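ChiX (Serratia marcescens, PDB 5OPZ) is a zinc-containing L-Ala D-Glu endopeptidase, a peptidoglycan hydrolase required for chitinase secretion. Local coordinates at residues R31-F44 / Q97-I111. Numbering follows the deposited sequence. Where two conformers were deposited one is given.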
loop_
_atom_site.group_PDB
_atom_site.type_symbol
_atom_site.label_atom_id
_atom_site.label_comp_id
_atom_site.label_asym_id
_atom_site.label_seq_id
_atom_site.Cartn_x
_atom_site.Cartn_y
_atom_site.Cartn_z
ATOM N N ARG A 31 5.874 -5.637 -7.722
ATOM C CA ARG A 31 6.805 -4.950 -8.619
ATOM C C ARG A 31 6.565 -3.427 -8.588
ATOM O O ARG A 31 7.516 -2.632 -8.462
ATOM C CB ARG A 31 6.639 -5.528 -10.003
ATOM C CG ARG A 31 7.651 -5.035 -11.007
ATOM C CD ARG A 31 7.997 -6.184 -11.962
ATOM N NE ARG A 31 6.777 -6.805 -12.481
ATOM C CZ ARG A 31 6.017 -6.317 -13.461
ATOM N NH1 ARG A 31 6.327 -5.182 -14.110
ATOM N NH2 ARG A 31 4.930 -6.995 -13.809
ATOM N N VAL A 32 5.296 -3.034 -8.579
ATOM C CA VAL A 32 4.953 -1.634 -8.546
ATOM C C VAL A 32 5.381 -0.958 -7.235
ATOM O O VAL A 32 6.001 0.129 -7.225
ATOM C CB VAL A 32 3.450 -1.414 -8.776
ATOM C CG1 VAL A 32 3.045 0.012 -8.469
ATOM C CG2 VAL A 32 3.078 -1.805 -10.215
ATOM N N ILE A 33 5.098 -1.631 -6.128
ATOM C CA ILE A 33 5.427 -1.029 -4.841
ATOM C C ILE A 33 6.932 -0.929 -4.678
ATOM O O ILE A 33 7.441 0.061 -4.112
ATOM C CB ILE A 33 4.779 -1.778 -3.656
ATOM C CG1 ILE A 33 3.237 -1.730 -3.751
ATOM C CG2 ILE A 33 5.238 -1.200 -2.330
ATOM C CD1 ILE A 33 2.573 -0.355 -3.710
ATOM N N ARG A 34 7.662 -1.941 -5.132
ATOM C CA ARG A 34 9.129 -1.885 -5.001
ATOM C C ARG A 34 9.726 -0.718 -5.792
ATOM O O ARG A 34 10.649 -0.054 -5.296
ATOM C CB ARG A 34 9.795 -3.200 -5.428
ATOM C CG ARG A 34 9.500 -4.307 -4.410
ATOM C CD ARG A 34 10.081 -5.649 -4.748
ATOM N NE ARG A 34 11.528 -5.573 -4.541
ATOM C CZ ARG A 34 12.472 -5.923 -5.420
ATOM N NH1 ARG A 34 12.156 -6.392 -6.601
ATOM N NH2 ARG A 34 13.745 -5.780 -5.087
ATOM N N LEU A 35 9.183 -0.456 -6.989
ATOM C CA LEU A 35 9.588 0.680 -7.760
ATOM C C LEU A 35 9.175 1.986 -7.089
ATOM O O LEU A 35 9.949 2.921 -7.020
ATOM C CB LEU A 35 9.020 0.522 -9.128
ATOM C CG LEU A 35 9.517 1.486 -10.176
ATOM C CD1 LEU A 35 11.034 1.510 -10.255
ATOM C CD2 LEU A 35 8.891 1.111 -11.504
ATOM N N ALA A 36 7.990 2.018 -6.487
ATOM C CA ALA A 36 7.587 3.223 -5.776
ATOM C C ALA A 36 8.487 3.578 -4.589
ATOM O O ALA A 36 8.665 4.773 -4.295
ATOM C CB ALA A 36 6.159 3.146 -5.316
ATOM N N LEU A 37 9.049 2.564 -3.936
ATOM C CA LEU A 37 10.063 2.853 -2.888
ATOM C C LEU A 37 11.233 3.659 -3.415
ATOM O O LEU A 37 11.847 4.399 -2.672
ATOM C CB LEU A 37 10.610 1.573 -2.264
ATOM C CG LEU A 37 9.600 0.755 -1.449
ATOM C CD1 LEU A 37 10.071 -0.671 -1.229
ATOM C CD2 LEU A 37 9.415 1.444 -0.108
ATOM N N ARG A 38 11.598 3.495 -4.664
ATOM C CA ARG A 38 12.678 4.264 -5.253
ATOM C C ARG A 38 12.332 5.686 -5.542
ATOM O O ARG A 38 13.205 6.550 -5.547
ATOM C CB ARG A 38 13.112 3.634 -6.563
ATOM C CG ARG A 38 13.495 2.177 -6.530
ATOM C CD ARG A 38 14.385 1.798 -5.394
ATOM N NE ARG A 38 15.545 2.668 -5.277
ATOM C CZ ARG A 38 16.461 2.544 -4.325
ATOM N NH1 ARG A 38 16.388 1.581 -3.425
ATOM N NH2 ARG A 38 17.469 3.414 -4.271
ATOM N N TYR A 39 11.072 5.942 -5.853
ATOM C CA TYR A 39 10.612 7.237 -6.341
ATOM C C TYR A 39 10.056 8.173 -5.300
ATOM O O TYR A 39 10.101 9.369 -5.473
ATOM C CB TYR A 39 9.533 7.077 -7.405
ATOM C CG TYR A 39 9.982 6.313 -8.679
ATOM C CD1 TYR A 39 11.328 6.272 -9.107
ATOM C CD2 TYR A 39 9.056 5.621 -9.423
ATOM C CE1 TYR A 39 11.702 5.592 -10.248
ATOM C CE2 TYR A 39 9.414 4.943 -10.538
ATOM C CZ TYR A 39 10.732 4.919 -10.931
ATOM O OH TYR A 39 11.050 4.258 -12.043
ATOM N N SER A 40 9.462 7.622 -4.252
ATOM C CA SER A 40 8.789 8.436 -3.243
ATOM C C SER A 40 9.729 9.361 -2.480
ATOM O O SER A 40 10.770 8.919 -2.022
ATOM C CB SER A 40 8.107 7.534 -2.236
ATOM O OG SER A 40 7.341 8.303 -1.331
ATOM N N LEU A 41 9.347 10.630 -2.337
ATOM C CA LEU A 41 10.073 11.543 -1.444
ATOM C C LEU A 41 9.882 11.187 0.033
ATOM O O LEU A 41 10.640 11.597 0.867
ATOM C CB LEU A 41 9.676 13.018 -1.730
ATOM C CG LEU A 41 10.333 13.743 -2.909
ATOM C CD1 LEU A 41 11.798 14.008 -2.574
ATOM C CD2 LEU A 41 10.206 13.031 -4.240
ATOM N N VAL A 42 8.796 10.518 0.326
ATOM C CA VAL A 42 8.392 10.151 1.667
ATOM C C VAL A 42 8.718 8.684 1.866
ATOM O O VAL A 42 8.149 7.832 1.180
ATOM C CB VAL A 42 6.865 10.367 1.812
ATOM C CG1 VAL A 42 6.399 9.907 3.173
ATOM C CG2 VAL A 42 6.563 11.827 1.572
ATOM N N PRO A 43 9.564 8.359 2.832
ATOM C CA PRO A 43 9.763 6.944 3.149
ATOM C C PRO A 43 8.469 6.293 3.608
ATOM O O PRO A 43 7.628 6.949 4.230
ATOM C CB PRO A 43 10.769 6.975 4.300
ATOM C CG PRO A 43 11.391 8.324 4.255
ATOM C CD PRO A 43 10.253 9.211 3.811
ATOM N N PHE A 44 8.307 5.011 3.291
ATOM C CA PHE A 44 7.120 4.260 3.686
ATOM C C PHE A 44 7.434 2.801 3.792
ATOM O O PHE A 44 8.405 2.316 3.175
ATOM C CB PHE A 44 5.946 4.535 2.716
ATOM C CG PHE A 44 6.114 3.922 1.342
ATOM C CD1 PHE A 44 6.746 4.623 0.311
ATOM C CD2 PHE A 44 5.562 2.697 1.058
ATOM C CE1 PHE A 44 6.865 4.073 -0.954
ATOM C CE2 PHE A 44 5.676 2.169 -0.216
ATOM C CZ PHE A 44 6.329 2.847 -1.217
ATOM N N GLN A 97 1.851 12.057 -1.394
ATOM C CA GLN A 97 3.168 11.971 -2.026
ATOM C C GLN A 97 3.541 10.567 -2.358
ATOM O O GLN A 97 4.145 10.328 -3.411
ATOM C CB GLN A 97 4.219 12.621 -1.134
ATOM C CG GLN A 97 4.075 14.133 -1.025
ATOM C CD GLN A 97 5.236 14.789 -0.323
ATOM O OE1 GLN A 97 6.319 14.795 -0.849
ATOM N NE2 GLN A 97 4.993 15.353 0.861
ATOM N N ILE A 98 3.252 9.652 -1.440
ATOM C CA ILE A 98 3.447 8.230 -1.734
ATOM C C ILE A 98 2.677 7.847 -3.003
ATOM O O ILE A 98 3.199 7.100 -3.858
ATOM C CB ILE A 98 3.113 7.293 -0.556
ATOM C CG1 ILE A 98 4.054 7.585 0.597
ATOM C CG2 ILE A 98 3.156 5.828 -0.970
ATOM C CD1 ILE A 98 3.519 7.126 1.929
ATOM N N ALA A 99 1.427 8.281 -3.114
ATOM C CA ALA A 99 0.617 7.921 -4.260
ATOM C C ALA A 99 1.184 8.482 -5.559
ATOM O O ALA A 99 0.979 7.861 -6.587
ATOM C CB ALA A 99 -0.819 8.356 -4.061
ATOM N N VAL A 100 1.868 9.631 -5.545
ATOM C CA VAL A 100 2.554 10.118 -6.772
ATOM C C VAL A 100 3.551 9.049 -7.243
ATOM O O VAL A 100 3.649 8.748 -8.447
ATOM C CB VAL A 100 3.284 11.444 -6.531
ATOM C CG1 VAL A 100 4.244 11.828 -7.631
ATOM C CG2 VAL A 100 2.248 12.520 -6.337
ATOM N N ALA A 101 4.347 8.547 -6.299
ATOM C CA ALA A 101 5.341 7.548 -6.590
ATOM C C ALA A 101 4.705 6.242 -7.096
ATOM O O ALA A 101 5.218 5.640 -8.038
ATOM C CB ALA A 101 6.175 7.288 -5.378
ATOM N N VAL A 102 3.637 5.787 -6.438
ATOM C CA VAL A 102 2.943 4.610 -6.866
ATOM C C VAL A 102 2.373 4.780 -8.253
ATOM O O VAL A 102 2.488 3.848 -9.071
ATOM C CB VAL A 102 1.871 4.155 -5.860
ATOM C CG1 VAL A 102 1.068 2.983 -6.429
ATOM C CG2 VAL A 102 2.504 3.784 -4.550
ATOM N N ARG A 103 1.769 5.923 -8.527
ATOM C CA ARG A 103 1.187 6.178 -9.853
ATOM C C ARG A 103 2.235 6.196 -10.941
ATOM O O ARG A 103 2.010 5.666 -12.030
ATOM C CB ARG A 103 0.475 7.545 -9.822
ATOM C CG ARG A 103 -0.494 7.952 -10.891
ATOM C CD ARG A 103 -1.316 9.222 -10.548
ATOM N NE ARG A 103 -2.095 9.173 -9.315
ATOM C CZ ARG A 103 -1.914 9.914 -8.203
ATOM N NH1 ARG A 103 -0.948 10.835 -8.058
ATOM N NH2 ARG A 103 -2.764 9.736 -7.196
ATOM N N ARG A 104 3.409 6.719 -10.653
ATOM C CA ARG A 104 4.492 6.728 -11.647
ATOM C C ARG A 104 4.976 5.295 -11.863
ATOM O O ARG A 104 5.103 4.841 -13.013
ATOM C CB ARG A 104 5.650 7.589 -11.182
ATOM C CG ARG A 104 6.884 7.504 -12.053
ATOM C CD ARG A 104 8.047 8.296 -11.502
ATOM N NE ARG A 104 9.255 7.922 -12.206
ATOM C CZ ARG A 104 10.472 8.366 -11.911
ATOM N NH1 ARG A 104 10.655 9.228 -10.923
ATOM N NH2 ARG A 104 11.506 7.954 -12.616
ATOM N N ALA A 105 5.271 4.545 -10.797
ATOM C CA ALA A 105 5.645 3.151 -10.948
ATOM C C ALA A 105 4.619 2.341 -11.712
ATOM O O ALA A 105 4.985 1.491 -12.560
ATOM C CB ALA A 105 5.934 2.517 -9.590
ATOM N N ALA A 106 3.363 2.507 -11.328
ATOM C CA ALA A 106 2.310 1.778 -11.968
ATOM C C ALA A 106 2.304 2.015 -13.457
ATOM O O ALA A 106 2.190 1.074 -14.264
ATOM C CB ALA A 106 0.982 2.127 -11.323
ATOM N N ARG A 107 2.365 3.273 -13.845
ATOM C CA ARG A 107 2.381 3.650 -15.232
ATOM C C ARG A 107 3.538 3.039 -15.990
ATOM O O ARG A 107 3.377 2.480 -17.091
ATOM C CB ARG A 107 2.476 5.169 -15.310
ATOM C CG ARG A 107 2.176 5.729 -16.676
ATOM C CD ARG A 107 1.955 7.232 -16.600
ATOM N NE ARG A 107 3.083 7.990 -16.074
ATOM C CZ ARG A 107 3.065 8.620 -14.904
ATOM N NH1 ARG A 107 1.983 8.575 -14.147
ATOM N NH2 ARG A 107 4.116 9.313 -14.501
ATOM N N GLU A 108 4.713 3.117 -15.396
ATOM C CA GLU A 108 5.895 2.531 -16.010
ATOM C C GLU A 108 5.718 1.028 -16.242
ATOM O O GLU A 108 6.230 0.509 -17.225
ATOM C CB GLU A 108 7.107 2.802 -15.141
ATOM C CG GLU A 108 7.569 4.253 -15.241
ATOM C CD GLU A 108 8.712 4.570 -14.341
ATOM O OE1 GLU A 108 9.229 3.618 -13.709
ATOM O OE2 GLU A 108 9.036 5.762 -14.271
ATOM N N CYS A 109 5.014 0.348 -15.329
ATOM C CA CYS A 109 4.792 -1.099 -15.430
ATOM C C CYS A 109 3.599 -1.481 -16.263
ATOM O O CYS A 109 3.362 -2.675 -16.494
ATOM C CB CYS A 109 4.620 -1.722 -14.033
ATOM S SG CYS A 109 6.099 -1.636 -12.996
ATOM N N GLY A 110 2.828 -0.501 -16.712
ATOM C CA GLY A 110 1.683 -0.791 -17.533
ATOM C C GLY A 110 0.519 -1.373 -16.753
ATOM O O GLY A 110 -0.275 -2.157 -17.319
ATOM N N ILE A 111 0.388 -1.006 -15.469
ATOM C CA ILE A 111 -0.626 -1.591 -14.574
ATOM C C ILE A 111 -1.363 -0.467 -13.892
ATOM O O ILE A 111 -0.729 0.404 -13.340
ATOM C CB ILE A 111 0.064 -2.445 -13.499
ATOM C CG1 ILE A 111 0.762 -3.644 -14.128
ATOM C CG2 ILE A 111 -0.903 -2.886 -12.402
ATOM C CD1 ILE A 111 1.752 -4.268 -13.221
HETATM O O HOH W 1 4.625 -4.890 -15.860
HETATM O O HOH W 2 6.758 11.347 -3.792
#
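Helix 31-39 packs on helix 97-109 with axes 8.1 Å apart at closest and N-to-C directions 125° apart. Alanines let the backbones come close. The methyl of Ala105 is a knob among Val32, Leu35, Ala36 and Tyr39, with its CB 3.4 Å from Val32 O. In return, Val32 fills a hole formed by Val102, Ala105, Ala106 and Cys109. Both helices lie on the antiparallel sheet of this endopeptidase, whose sequence matches the D-alanyl-D-alanine carboxypeptidase family: Ile33 touches Val78, and Val102 reaches Val113 and Phe128. The Arg104 guanidinium stacks flat on one face of the Tyr39 ring, planes 6° apart, with CZ 3.5 Å from its centroid in a cation-pi contact. Arg104 reaches there with CG anti to N (chi1 172°) and an extended chain. Tyr39 OH donates to the syn lone pair of Glu108 OE1 at 2.5 Å. Arg104 NE donates a nearly straight hydrogen bond, part of a salt bridge, to Glu108 OE2, 3.0 Å away, which ties the stacked group to the same carboxylate. Beyond the end of helix 31-39, the Phe44 ring has Ile98 CG2 over one face in a CH-pi contact, 4.0 Å from its centroid. A water links Leu41 N to Gln97 O.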